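Local coordinates for mandelate racemase / muconate lactonizing enzyme, C-terminal domain protein (PDB 4JHM) that is of unknown function but belongs to the enolase superfamily, combining an enolase-like N-terminal domain with a TIM-barrel C-terminal domain, at residues A[323-328]-A[346-351]; A[328-333]-A[339-344]; A[306-311]-A[356-361]. All blocks are in the same frame, centred on the assembly; numbering follows the deposited sequence.

Interaction 1. Residues A[323-328]-A[346-351]; sequences FEQFYP and GYVHAP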
ATOM      1  N   PHE A 323       1.075  35.416 -11.688  1.00 71.43           N
ATOM      2  CA  PHE A 323       2.450  35.847 -11.883  1.00 72.84           C
ATOM      3  C   PHE A 323       2.832  36.620 -10.636  1.00 73.35           C
ATOM      4  O   PHE A 323       2.173  37.601 -10.288  1.00 74.70           O
ATOM      5  CB  PHE A 323       2.560  36.752 -13.112  1.00 72.52           C
ATOM      6  CG  PHE A 323       3.797  37.599 -13.140  1.00 71.68           C
ATOM      7  CD1 PHE A 323       3.808  38.853 -12.554  1.00 77.72           C
ATOM      8  CD2 PHE A 323       4.946  37.154 -13.769  1.00 77.33           C
ATOM      9  CE1 PHE A 323       4.945  39.643 -12.585  1.00 76.07           C
ATOM     10  CE2 PHE A 323       6.089  37.939 -13.804  1.00 75.36           C
ATOM     11  CZ  PHE A 323       6.088  39.184 -13.211  1.00 74.66           C
ATOM     12  N   GLU A 324       3.875  36.163  -9.952  1.00 70.76           N
ATOM     13  CA  GLU A 324       4.324  36.813  -8.731  1.00 67.04           C
ATOM     14  C   GLU A 324       4.917  38.182  -9.062  1.00 67.95           C
ATOM     15  O   GLU A 324       5.906  38.285  -9.785  1.00 65.01           O
ATOM     16  CB  GLU A 324       5.349  35.941  -8.012  1.00 66.66           C
ATOM     17  CG  GLU A 324       5.872  36.532  -6.715  1.00 65.00           C
ATOM     18  CD  GLU A 324       6.640  35.531  -5.878  1.00 64.89           C
ATOM     19  OE1 GLU A 324       6.698  35.722  -4.647  1.00 69.80           O
ATOM     20  OE2 GLU A 324       7.183  34.554  -6.443  1.00 63.17           O
ATOM     21  N   GLN A 325       4.295  39.229  -8.538  1.00 69.61           N
ATOM     22  CA  GLN A 325       4.767  40.588  -8.758  1.00 74.19           C
ATOM     23  C   GLN A 325       5.076  41.250  -7.428  1.00 71.86           C
ATOM     24  O   GLN A 325       4.165  41.625  -6.683  1.00 67.04           O
ATOM     25  CB  GLN A 325       3.708  41.409  -9.495  1.00 79.23           C
ATOM     26  CG  GLN A 325       4.090  42.866  -9.701  1.00 80.16           C
ATOM     27  CD  GLN A 325       5.084  43.049 -10.828  1.00 83.41           C
ATOM     28  OE1 GLN A 325       6.282  43.229 -10.599  1.00 88.55           O
ATOM     29  NE2 GLN A 325       4.593  42.988 -12.055  1.00 86.52           N
ATOM     30  N   PHE A 326       6.360  41.389  -7.125  1.00 71.47           N
ATOM     31  CA  PHE A 326       6.760  42.102  -5.926  1.00 74.36           C
ATOM     32  C   PHE A 326       6.445  43.585  -6.094  1.00 74.67           C
ATOM     33  O   PHE A 326       6.741  44.183  -7.129  1.00 74.75           O
ATOM     34  CB  PHE A 326       8.244  41.910  -5.626  1.00 74.25           C
ATOM     35  CG  PHE A 326       8.681  42.581  -4.362  1.00 76.85           C
ATOM     36  CD1 PHE A 326       8.614  41.912  -3.149  1.00 79.07           C
ATOM     37  CD2 PHE A 326       9.127  43.891  -4.378  1.00 80.45           C
ATOM     38  CE1 PHE A 326       9.002  42.534  -1.975  1.00 80.15           C
ATOM     39  CE2 PHE A 326       9.517  44.519  -3.210  1.00 84.29           C
ATOM     40  CZ  PHE A 326       9.454  43.839  -2.006  1.00 83.84           C
ATOM     41  N   TYR A 327       5.843  44.167  -5.064  1.00 76.44           N
ATOM     42  CA  TYR A 327       5.390  45.551  -5.099  1.00 80.15           C
ATOM     43  C   TYR A 327       5.907  46.215  -3.825  1.00 81.11           C
ATOM     44  O   TYR A 327       5.693  45.683  -2.733  1.00 81.66           O
ATOM     45  CB  TYR A 327       3.856  45.575  -5.171  1.00 80.71           C
ATOM     46  CG  TYR A 327       3.237  46.925  -5.461  1.00 84.43           C
ATOM     47  CD1 TYR A 327       3.584  47.643  -6.599  1.00 86.01           C
ATOM     48  CD2 TYR A 327       2.282  47.470  -4.608  1.00 86.75           C
ATOM     49  CE1 TYR A 327       3.016  48.873  -6.868  1.00 88.62           C
ATOM     50  CE2 TYR A 327       1.707  48.702  -4.867  1.00 87.44           C
ATOM     51  CZ  TYR A 327       2.077  49.399  -5.997  1.00 91.59           C
ATOM     52  OH  TYR A 327       1.507  50.625  -6.262  1.00 95.82           O
ATOM     53  N   PRO A 328       6.607  47.361  -3.946  1.00 84.61           N
ATOM     54  CA  PRO A 328       6.902  48.171  -5.140  1.00 86.94           C
ATOM     55  C   PRO A 328       7.797  47.478  -6.166  1.00 85.04           C
ATOM     56  O   PRO A 328       8.352  46.418  -5.886  1.00 81.26           O
ATOM     57  CB  PRO A 328       7.632  49.397  -4.570  1.00 84.91           C
ATOM     58  CG  PRO A 328       7.451  49.342  -3.091  1.00 83.14           C
ATOM     59  CD  PRO A 328       7.273  47.902  -2.750  1.00 81.93           C
ATOM     60  N   GLY A 346      -5.475  44.174 -12.975  1.00 95.48           N
ATOM     61  CA  GLY A 346      -4.836  43.114 -12.201  1.00 87.19           C
ATOM     62  C   GLY A 346      -4.008  42.173 -13.058  1.00 89.12           C
ATOM     63  O   GLY A 346      -3.551  41.121 -12.581  1.00 85.66           O
ATOM     64  N   TYR A 347      -3.805  42.554 -14.318  1.00 85.74           N
ATOM     65  CA  TYR A 347      -3.103  41.708 -15.280  1.00 82.13           C
ATOM     66  C   TYR A 347      -1.693  42.203 -15.571  1.00 78.49           C
ATOM     67  O   TYR A 347      -1.471  43.394 -15.769  1.00 76.88           O
ATOM     68  CB  TYR A 347      -3.882  41.633 -16.598  1.00 83.68           C
ATOM     69  CG  TYR A 347      -5.225  40.952 -16.486  1.00 81.14           C
ATOM     70  CD1 TYR A 347      -5.342  39.573 -16.603  1.00 81.95           C
ATOM     71  CD2 TYR A 347      -6.375  41.689 -16.262  1.00 82.95           C
ATOM     72  CE1 TYR A 347      -6.572  38.950 -16.498  1.00 82.85           C
ATOM     73  CE2 TYR A 347      -7.609  41.078 -16.160  1.00 85.50           C
ATOM     74  CZ  TYR A 347      -7.703  39.711 -16.276  1.00 84.32           C
ATOM     75  OH  TYR A 347      -8.938  39.114 -16.169  1.00 84.43           O
ATOM     76  N   VAL A 348      -0.743  41.273 -15.592  1.00 77.37           N
ATOM     77  CA  VAL A 348       0.595  41.549 -16.092  1.00 79.50           C
ATOM     78  C   VAL A 348       0.654  41.112 -17.552  1.00 83.61           C
ATOM     79  O   VAL A 348       0.121  40.057 -17.909  1.00 88.23           O
ATOM     80  CB  VAL A 348       1.664  40.789 -15.294  1.00 76.32           C
ATOM     81  CG1 VAL A 348       1.619  39.307 -15.626  1.00 80.13           C
ATOM     82  CG2 VAL A 348       3.044  41.346 -15.592  1.00 78.24           C
ATOM     83  N   HIS A 349       1.293  41.920 -18.395  1.00 82.04           N
ATOM     84  CA  HIS A 349       1.342  41.644 -19.830  1.00 84.20           C
ATOM     85  C   HIS A 349       2.713  41.179 -20.297  1.00 80.37           C
ATOM     86  O   HIS A 349       3.735  41.616 -19.781  1.00 80.26           O
ATOM     87  CB  HIS A 349       0.946  42.892 -20.620  1.00 88.39           C
ATOM     88  CG  HIS A 349      -0.506  43.231 -20.518  1.00 91.35           C
ATOM     89  ND1 HIS A 349      -1.447  42.745 -21.399  1.00 92.59           N
ATOM     90  CD2 HIS A 349      -1.181  44.002 -19.634  1.00 94.34           C
ATOM     91  CE1 HIS A 349      -2.639  43.204 -21.063  1.00 96.56           C
ATOM     92  NE2 HIS A 349      -2.505  43.970 -19.996  1.00 97.02           N
ATOM     93  N   ALA A 350       2.723  40.294 -21.288  1.00 80.73           N
ATOM     94  CA  ALA A 350       3.961  39.886 -21.931  1.00 79.91           C
ATOM     95  C   ALA A 350       4.626  41.114 -22.524  1.00 84.65           C
ATOM     96  O   ALA A 350       3.962  41.919 -23.171  1.00 84.53           O
ATOM     97  CB  ALA A 350       3.682  38.874 -23.025  1.00 81.00           C
ATOM     98  N   PRO A 351       5.942  41.266 -22.298  1.00 90.96           N
ATOM     99  CA  PRO A 351       6.704  42.395 -22.843  1.00 91.60           C
ATOM    100  C   PRO A 351       6.629  42.484 -24.366  1.00 93.94           C
ATOM    101  O   PRO A 351       6.123  41.572 -25.019  1.00 94.64           O
ATOM    102  CB  PRO A 351       8.139  42.110 -22.391  1.00 91.79           C
ATOM    103  CG  PRO A 351       7.998  41.233 -21.189  1.00 89.37           C
ATOM    104  CD  PRO A 351       6.765  40.410 -21.423  1.00 87.19           C
TER
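Val348 meets Phe323 through both of its methyl branches, and the two side chains cross at about a right angle. The CG1 branch reaches the root of the aromatic side chain: Val348 CG1 lies 3.7 Å from both Phe323 CB and Phe323 CG. The other branch stands over the ring. Val348 CG2 is 4.3 Å from the centroid of the Phe323 ring and 25° off its normal, a CH-pi contact displaced toward the rim on the CD1–CE1 side. Chi1 of 161° places Phe323 CG roughly opposite the backbone N, beside the carbonyl carbon, and chi2 of -89° turns the ring so that a face lies under Val348 CG2.

Gln325, two residues on, supplies the smaller contact. Its NE2 comes within 4.2 Å of Val348 CG2, while its CD sits in plane at the edge of the Phe323 ring. A bend at chi2 turns the amide, and NE2 is held by the carbonyl of Ile340.

Both short strands pair with strand 133-139, strand 323-326 parallel to it, through backbone bonds of Phe323 and Gln325, and strand 347-349 antiparallel. This is consistent with strand 323-326 being the last of a TIM barrel, closing onto the first, with 347-349 added beside that first strand. The nearest CA atoms, those of Phe323 and Val348, are 7.3 Å apart, so the segments meet through side chains. Farther out, Leu311 of helix 304-316 touches both Phe323 and Val348, and Ile340 packs on Val348. Ile134 and Ser136 lie against Val348 and Phe323 respectively.

Interaction 2. Residues A[328-333]-A[339-344]; sequences PYEAFE and QIRTDK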
ATOM      1  N   PRO A 328       6.607  47.361  -3.946  1.00 84.61           N
ATOM      2  CA  PRO A 328       6.902  48.171  -5.140  1.00 86.94           C
ATOM      3  C   PRO A 328       7.797  47.478  -6.166  1.00 85.04           C
ATOM      4  O   PRO A 328       8.352  46.418  -5.886  1.00 81.26           O
ATOM      5  CB  PRO A 328       7.632  49.397  -4.570  1.00 84.91           C
ATOM      6  CG  PRO A 328       7.451  49.342  -3.091  1.00 83.14           C
ATOM      7  CD  PRO A 328       7.273  47.902  -2.750  1.00 81.93           C
ATOM      8  N   TYR A 329       7.937  48.092  -7.341  1.00 84.46           N
ATOM      9  CA  TYR A 329       8.695  47.503  -8.441  1.00 85.05           C
ATOM     10  C   TYR A 329      10.128  48.009  -8.480  1.00 86.10           C
ATOM     11  O   TYR A 329      11.066  47.242  -8.681  1.00 90.58           O
ATOM     12  CB  TYR A 329       8.066  47.859  -9.790  1.00 89.05           C
ATOM     13  CG  TYR A 329       6.561  47.747  -9.872  1.00 89.26           C
ATOM     14  CD1 TYR A 329       5.924  46.527  -9.694  1.00 87.46           C
ATOM     15  CD2 TYR A 329       5.780  48.860 -10.174  1.00 88.62           C
ATOM     16  CE1 TYR A 329       4.549  46.423  -9.789  1.00 89.21           C
ATOM     17  CE2 TYR A 329       4.405  48.765 -10.268  1.00 86.33           C
ATOM     18  CZ  TYR A 329       3.795  47.545 -10.077  1.00 88.45           C
ATOM     19  OH  TYR A 329       2.429  47.435 -10.169  1.00 86.20           O
ATOM     20  N   GLU A 330      10.275  49.316  -8.300  1.00 89.65           N
ATOM     21  CA  GLU A 330      11.514  50.034  -8.600  1.00 91.74           C
ATOM     22  C   GLU A 330      12.798  49.265  -8.283  1.00 89.22           C
ATOM     23  O   GLU A 330      13.711  49.213  -9.106  1.00 90.05           O
ATOM     24  CB  GLU A 330      11.526  51.384  -7.876  1.00 93.93           C
ATOM     25  CG  GLU A 330      10.497  52.384  -8.395  1.00 99.07           C
ATOM     26  CD  GLU A 330       9.086  52.125  -7.884  1.00 98.98           C
ATOM     27  OE1 GLU A 330       8.229  53.019  -8.036  1.00 99.29           O
ATOM     28  OE2 GLU A 330       8.829  51.037  -7.328  1.00101.93           O
ATOM     29  N   ALA A 331      12.873  48.676  -7.096  1.00 83.45           N
ATOM     30  CA  ALA A 331      14.096  48.005  -6.669  1.00 82.37           C
ATOM     31  C   ALA A 331      14.556  46.977  -7.702  1.00 83.56           C
ATOM     32  O   ALA A 331      15.730  46.939  -8.076  1.00 80.31           O
ATOM     33  CB  ALA A 331      13.893  47.346  -5.314  1.00 82.04           C
ATOM     34  N   PHE A 332      13.621  46.155  -8.168  1.00 84.55           N
ATOM     35  CA  PHE A 332      13.933  45.077  -9.101  1.00 80.09           C
ATOM     36  C   PHE A 332      13.895  45.527 -10.561  1.00 81.96           C
ATOM     37  O   PHE A 332      13.827  44.704 -11.471  1.00 82.16           O
ATOM     38  CB  PHE A 332      12.966  43.913  -8.890  1.00 76.27           C
ATOM     39  CG  PHE A 332      13.097  43.261  -7.548  1.00 76.00           C
ATOM     40  CD1 PHE A 332      14.234  42.535  -7.227  1.00 73.51           C
ATOM     41  CD2 PHE A 332      12.089  43.367  -6.606  1.00 78.83           C
ATOM     42  CE1 PHE A 332      14.366  41.935  -5.992  1.00 67.56           C
ATOM     43  CE2 PHE A 332      12.216  42.763  -5.367  1.00 75.68           C
ATOM     44  CZ  PHE A 332      13.356  42.048  -5.061  1.00 68.38           C
ATOM     45  N   GLU A 333      13.944  46.831 -10.791  1.00 84.44           N
ATOM     46  CA  GLU A 333      13.996  47.341 -12.152  1.00 89.06           C
ATOM     47  C   GLU A 333      15.378  47.924 -12.477  1.00 88.91           C
ATOM     48  O   GLU A 333      15.517  48.740 -13.388  1.00 95.11           O
ATOM     49  CB  GLU A 333      12.883  48.371 -12.369  1.00 91.49           C
ATOM     50  CG  GLU A 333      11.482  47.777 -12.271  1.00 89.46           C
ATOM     51  CD  GLU A 333      10.377  48.804 -12.451  1.00 87.62           C
ATOM     52  OE1 GLU A 333      10.633  50.006 -12.250  1.00 89.25           O
ATOM     53  OE2 GLU A 333       9.241  48.409 -12.786  1.00 88.86           O
ATOM     54  N   GLN A 339       9.771  47.452 -18.248  1.00 95.19           N
ATOM     55  CA  GLN A 339       9.021  47.429 -16.996  1.00 92.18           C
ATOM     56  C   GLN A 339       7.809  46.507 -17.067  1.00 89.97           C
ATOM     57  O   GLN A 339       6.810  46.817 -17.711  1.00 91.57           O
ATOM     58  CB  GLN A 339       8.577  48.839 -16.617  1.00 94.62           C
ATOM     59  CG  GLN A 339       9.731  49.770 -16.286  1.00 97.30           C
ATOM     60  CD  GLN A 339       9.262  51.133 -15.823  1.00101.67           C
ATOM     61  OE1 GLN A 339       9.850  51.727 -14.922  1.00100.93           O
ATOM     62  NE2 GLN A 339       8.192  51.636 -16.434  1.00107.07           N
ATOM     63  N   ILE A 340       7.903  45.369 -16.391  1.00 88.43           N
ATOM     64  CA  ILE A 340       6.778  44.456 -16.288  1.00 84.52           C
ATOM     65  C   ILE A 340       5.977  44.797 -15.038  1.00 80.87           C
ATOM     66  O   ILE A 340       6.207  44.240 -13.972  1.00 80.55           O
ATOM     67  CB  ILE A 340       7.244  42.988 -16.239  1.00 81.38           C
ATOM     68  CG1 ILE A 340       8.034  42.655 -17.510  1.00 82.51           C
ATOM     69  CG2 ILE A 340       6.047  42.060 -16.098  1.00 79.40           C
ATOM     70  CD1 ILE A 340       8.562  41.239 -17.570  1.00 81.86           C
ATOM     71  N   ARG A 341       5.042  45.729 -15.182  1.00 81.10           N
ATOM     72  CA  ARG A 341       4.210  46.160 -14.070  1.00 80.46           C
ATOM     73  C   ARG A 341       2.804  45.590 -14.199  1.00 79.35           C
ATOM     74  O   ARG A 341       2.483  44.920 -15.177  1.00 78.26           O
ATOM     75  CB  ARG A 341       4.163  47.686 -14.020  1.00 86.22           C
ATOM     76  CG  ARG A 341       5.542  48.322 -14.086  1.00 88.12           C
ATOM     77  CD  ARG A 341       5.539  49.779 -13.655  1.00 90.38           C
ATOM     78  NE  ARG A 341       6.802  50.129 -13.012  1.00 92.94           N
ATOM     79  CZ  ARG A 341       7.068  51.310 -12.464  1.00 93.54           C
ATOM     80  NH1 ARG A 341       6.163  52.280 -12.480  1.00 92.16           N
ATOM     81  NH2 ARG A 341       8.248  51.518 -11.896  1.00 93.64           N
ATOM     82  N   THR A 342       1.970  45.861 -13.203  1.00 80.53           N
ATOM     83  CA  THR A 342       0.625  45.304 -13.145  1.00 81.43           C
ATOM     84  C   THR A 342      -0.395  46.385 -13.487  1.00 89.96           C
ATOM     85  O   THR A 342      -0.444  47.429 -12.837  1.00 97.78           O
ATOM     86  CB  THR A 342       0.337  44.725 -11.745  1.00 79.31           C
ATOM     87  OG1 THR A 342       1.154  43.562 -11.527  1.00 74.10           O
ATOM     88  CG2 THR A 342      -1.132  44.349 -11.600  1.00 78.75           C
ATOM     89  N   ASP A 343      -1.207  46.139 -14.511  1.00 94.56           N
ATOM     90  CA  ASP A 343      -2.146  47.150 -14.989  1.00 96.77           C
ATOM     91  C   ASP A 343      -3.333  47.310 -14.033  1.00 98.82           C
ATOM     92  O   ASP A 343      -3.398  46.656 -12.987  1.00 89.25           O
ATOM     93  CB  ASP A 343      -2.615  46.832 -16.416  1.00 98.47           C
ATOM     94  CG  ASP A 343      -3.646  45.722 -16.467  1.00102.82           C
ATOM     95  OD1 ASP A 343      -4.180  45.346 -15.403  1.00104.18           O
ATOM     96  OD2 ASP A 343      -3.929  45.226 -17.578  1.00108.68           O
ATOM     97  N   LYS A 344      -4.266  48.183 -14.400  1.00104.44           N
ATOM     98  CA  LYS A 344      -5.353  48.580 -13.508  1.00105.77           C
ATOM     99  C   LYS A 344      -6.398  47.478 -13.305  1.00105.68           C
ATOM    100  O   LYS A 344      -7.232  47.571 -12.403  1.00106.49           O
ATOM    101  CB  LYS A 344      -6.029  49.843 -14.044  1.00109.90           C
ATOM    102  CG  LYS A 344      -6.701  50.690 -12.975  1.00115.23           C
ATOM    103  CD  LYS A 344      -5.677  51.433 -12.130  1.00117.03           C
ATOM    104  CE  LYS A 344      -6.335  52.224 -11.013  1.00118.32           C
ATOM    105  NZ  LYS A 344      -7.291  53.245 -11.521  1.00118.85           N
TER
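Arg341 runs past the ring of Tyr329 to the carboxylate of Glu333, and each part of its chain has a different neighbour. At its root, Arg341 CB stands over one face of the Tyr329 ring, 4.2 Å from the centroid and 22° off the normal, a CH-pi contact. Arg341 CG lies 4.0 Å from Tyr329 CD2. Next, Arg341 CD lies 3.6 Å from Tyr329 CD2. The chain then bends at chi3, and the guanidinium turns one face to the same ring carbon, Arg341 NE being 3.3 Å from Tyr329 CD2 with the two planes 35° apart, well short of a parallel stack.

The polar end grips Glu333 side-on. Arg341 NE donates to Glu333 OE2 over 3.0 Å in a nearly straight bond (166°) that uses the syn lone pair, and Arg341 NH2 reaches Glu333 OE1 at 2.8 Å, also on the syn side. Carboxylate and guanidinium are nearly coplanar. The turn of 3-10 type at residues 330-331, where Phe332 N bonds to Tyr329 O and Glu333 N to Glu330 O, carries Glu333 round to the arginine.

Outside the bridge, Glu330 OE1 comes within 4.1 Å of Arg341 NH2, but well out of the guanidinium plane, with no N-H directed at it. Ser136 OG of strand 133-139 bonds to Thr342 OG1, tying this loop to the barrel. Two bonds, one to each carboxylate oxygen, fix the rotation of both flat groups, and the second carboxylate, that of Glu330, probably adds a weak electrostatic attraction without a directed bond.

Interaction 3. Residues A[306-311]-A[356-361]; sequences TQAANL and LGVEMD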
ATOM      1  N   THR A 306      14.501  37.838 -14.308  1.00 70.01           N
ATOM      2  CA  THR A 306      13.916  36.725 -13.570  1.00 68.43           C
ATOM      3  C   THR A 306      12.400  36.727 -13.758  1.00 66.59           C
ATOM      4  O   THR A 306      11.785  35.679 -13.934  1.00 67.01           O
ATOM      5  CB  THR A 306      14.229  36.808 -12.066  1.00 67.99           C
ATOM      6  OG1 THR A 306      15.591  36.429 -11.831  1.00 68.74           O
ATOM      7  CG2 THR A 306      13.308  35.889 -11.284  1.00 68.13           C
ATOM      8  N   GLN A 307      11.805  37.914 -13.721  1.00 65.02           N
ATOM      9  CA  GLN A 307      10.366  38.047 -13.875  1.00 65.42           C
ATOM     10  C   GLN A 307       9.919  37.557 -15.244  1.00 65.05           C
ATOM     11  O   GLN A 307       8.967  36.795 -15.352  1.00 63.11           O
ATOM     12  CB  GLN A 307       9.941  39.506 -13.689  1.00 69.33           C
ATOM     13  CG  GLN A 307      10.208  40.064 -12.301  1.00 67.85           C
ATOM     14  CD  GLN A 307       9.833  41.528 -12.177  1.00 69.82           C
ATOM     15  OE1 GLN A 307       8.821  41.967 -12.721  1.00 77.50           O
ATOM     16  NE2 GLN A 307      10.644  42.290 -11.453  1.00 66.15           N
ATOM     17  N   ALA A 308      10.616  37.995 -16.287  1.00 70.81           N
ATOM     18  CA  ALA A 308      10.214  37.712 -17.666  1.00 74.29           C
ATOM     19  C   ALA A 308      10.343  36.230 -18.016  1.00 71.52           C
ATOM     20  O   ALA A 308       9.445  35.648 -18.624  1.00 67.82           O
ATOM     21  CB  ALA A 308      11.031  38.557 -18.637  1.00 74.58           C
ATOM     22  N   ALA A 309      11.465  35.633 -17.626  1.00 73.68           N
ATOM     23  CA  ALA A 309      11.744  34.230 -17.915  1.00 76.05           C
ATOM     24  C   ALA A 309      10.585  33.335 -17.501  1.00 72.25           C
ATOM     25  O   ALA A 309      10.155  32.472 -18.263  1.00 71.94           O
ATOM     26  CB  ALA A 309      13.017  33.791 -17.207  1.00 76.61           C
ATOM     27  N   ASN A 310      10.090  33.549 -16.286  1.00 69.82           N
ATOM     28  CA  ASN A 310       8.966  32.787 -15.759  1.00 67.43           C
ATOM     29  C   ASN A 310       7.654  33.194 -16.417  1.00 67.86           C
ATOM     30  O   ASN A 310       6.838  32.346 -16.788  1.00 67.39           O
ATOM     31  CB  ASN A 310       8.861  32.983 -14.244  1.00 67.54           C
ATOM     32  CG  ASN A 310      10.086  32.477 -13.499  1.00 65.69           C
ATOM     33  OD1 ASN A 310      10.269  31.271 -13.324  1.00 64.09           O
ATOM     34  ND2 ASN A 310      10.924  33.400 -13.042  1.00 61.23           N
ATOM     35  N   LEU A 311       7.445  34.498 -16.561  1.00 67.78           N
ATOM     36  CA  LEU A 311       6.203  34.993 -17.135  1.00 70.74           C
ATOM     37  C   LEU A 311       5.956  34.351 -18.498  1.00 73.12           C
ATOM     38  O   LEU A 311       4.824  33.990 -18.834  1.00 72.84           O
ATOM     39  CB  LEU A 311       6.237  36.517 -17.261  1.00 71.68           C
ATOM     40  CG  LEU A 311       5.096  37.146 -18.068  1.00 75.06           C
ATOM     41  CD1 LEU A 311       3.734  36.771 -17.506  1.00 73.94           C
ATOM     42  CD2 LEU A 311       5.246  38.658 -18.110  1.00 77.63           C
ATOM     43  N   LEU A 356      12.919  37.183 -24.563  1.00 85.25           N
ATOM     44  CA  LEU A 356      12.333  37.542 -23.277  1.00 85.02           C
ATOM     45  C   LEU A 356      11.671  38.909 -23.372  1.00 90.71           C
ATOM     46  O   LEU A 356      10.907  39.303 -22.488  1.00 94.24           O
ATOM     47  CB  LEU A 356      13.392  37.540 -22.177  1.00 78.66           C
ATOM     48  CG  LEU A 356      14.082  36.195 -21.961  1.00 78.45           C
ATOM     49  CD1 LEU A 356      15.031  36.246 -20.770  1.00 77.42           C
ATOM     50  CD2 LEU A 356      13.046  35.096 -21.777  1.00 77.93           C
ATOM     51  N   GLY A 357      11.958  39.623 -24.456  1.00 90.15           N
ATOM     52  CA  GLY A 357      11.452  40.974 -24.630  1.00 92.65           C
ATOM     53  C   GLY A 357      11.995  41.889 -23.554  1.00 90.62           C
ATOM     54  O   GLY A 357      11.335  42.844 -23.154  1.00 92.84           O
ATOM     55  N   VAL A 358      13.202  41.595 -23.079  1.00 88.40           N
ATOM     56  CA  VAL A 358      13.834  42.410 -22.053  1.00 90.32           C
ATOM     57  C   VAL A 358      15.026  43.161 -22.627  1.00 91.74           C
ATOM     58  O   VAL A 358      15.971  42.561 -23.137  1.00 89.57           O
ATOM     59  CB  VAL A 358      14.316  41.565 -20.861  1.00 91.82           C
ATOM     60  CG1 VAL A 358      15.042  42.441 -19.856  1.00 91.13           C
ATOM     61  CG2 VAL A 358      13.145  40.859 -20.197  1.00 95.06           C
ATOM     62  N   GLU A 359      14.961  44.484 -22.539  1.00 93.63           N
ATOM     63  CA  GLU A 359      16.041  45.344 -22.986  1.00 95.98           C
ATOM     64  C   GLU A 359      16.711  45.938 -21.750  1.00 93.52           C
ATOM     65  O   GLU A 359      16.035  46.392 -20.825  1.00 89.62           O
ATOM     66  CB  GLU A 359      15.486  46.445 -23.894  1.00 97.94           C
ATOM     67  CG  GLU A 359      16.480  46.992 -24.905  1.00100.23           C
ATOM     68  CD  GLU A 359      15.802  47.657 -26.092  1.00104.09           C
ATOM     69  OE1 GLU A 359      14.561  47.553 -26.210  1.00101.46           O
ATOM     70  OE2 GLU A 359      16.510  48.282 -26.909  1.00103.45           O
HETATM   71  N   MSE A 360      18.039  45.921 -21.726  1.00 92.07           N
HETATM   72  CA  MSE A 360      18.779  46.396 -20.566  1.00 91.15           C
HETATM   73  C   MSE A 360      19.587  47.600 -20.924  1.00 92.57           C
HETATM   74  O   MSE A 360      20.075  47.716 -22.047  1.00 90.56           O
HETATM   75  CB  MSE A 360      19.735  45.316 -20.075  1.00 91.74           C
HETATM   76  CG  MSE A 360      18.995  44.069 -19.605  1.00 91.20           C
HETATM   77 SE   MSE A 360      18.622  44.198 -17.675  1.00 93.61          SE
HETATM   78  CE  MSE A 360      16.703  44.596 -17.803  1.00 94.51           C
ATOM     79  N   ASP A 361      19.722  48.512 -19.965  1.00 92.20           N
ATOM     80  CA  ASP A 361      20.646  49.633 -20.075  1.00 91.03           C
ATOM     81  C   ASP A 361      22.015  49.135 -19.629  1.00 90.88           C
ATOM     82  O   ASP A 361      22.223  48.839 -18.452  1.00 89.13           O
ATOM     83  CB  ASP A 361      20.177  50.794 -19.197  1.00 91.11           C
ATOM     84  CG  ASP A 361      21.141  51.965 -19.204  1.00 93.44           C
ATOM     85  OD1 ASP A 361      22.339  51.760 -19.493  1.00 98.08           O
ATOM     86  OD2 ASP A 361      20.698  53.094 -18.914  1.00 93.28           O
TER
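Ala308 on helix 304-316 meets Val358 and Leu356, and its methyl group does all of its touching. Val358 CG2 lies 3.5 Å from Ala308 CB. This branch is the one beside the backbone N, because chi1 of 177° sends CG1 anti to that nitrogen and leaves CG2 to face the helix. Leu356 approaches less closely at its root, with 4.4 Å between Ala308 CB and Leu356 CB, while Ala308 CB also comes within 3.9 Å of Leu356 O. In the leucine, CG is anti to the carbonyl carbon (chi1 -60°); chi2 of -175° sends CD1 outward, anti to CA, and leaves the other branch, Leu356 CD2, 4.2 Å from Ala309 CA. The small alanines let the loop lie near the helix; the Ala308 and Leu356 CA atoms are 6.0 Å apart.

The backbone of Leu356 is bonded on both sides, its O to His312 NE2 one turn farther along the helix and its N to Asp113 OD1 of helix 100-119. From helix 304-316, Ala309 also touches Ile279 of helix 279-291 and Leu311 packs on Phe323 of strand 323-326, while the loop runs on to Asp361, which N-caps helix 362-368.

Along the chain the three contacts are nested: the segments of interaction 2 fall between those of interaction 1, with Pro328 common to both, and these in turn between those of interaction 3. The centres of interactions 1 and 2 are about 7 Å apart, and each lies about 12 Å from that of interaction 3. All belong to the enolase C-terminal-like, TIM-barrel part of the protein. Helix 304-316 leads into strand 323-326, probably the last of the barrel, and the stretch after it folds back over both. Ile340 of interaction 2 reaches both other contacts, its CD1 lying 3.8 Å from Ala308 CB. The long segment following strand 323-326 is thereby packed against barrel strands and helix alike.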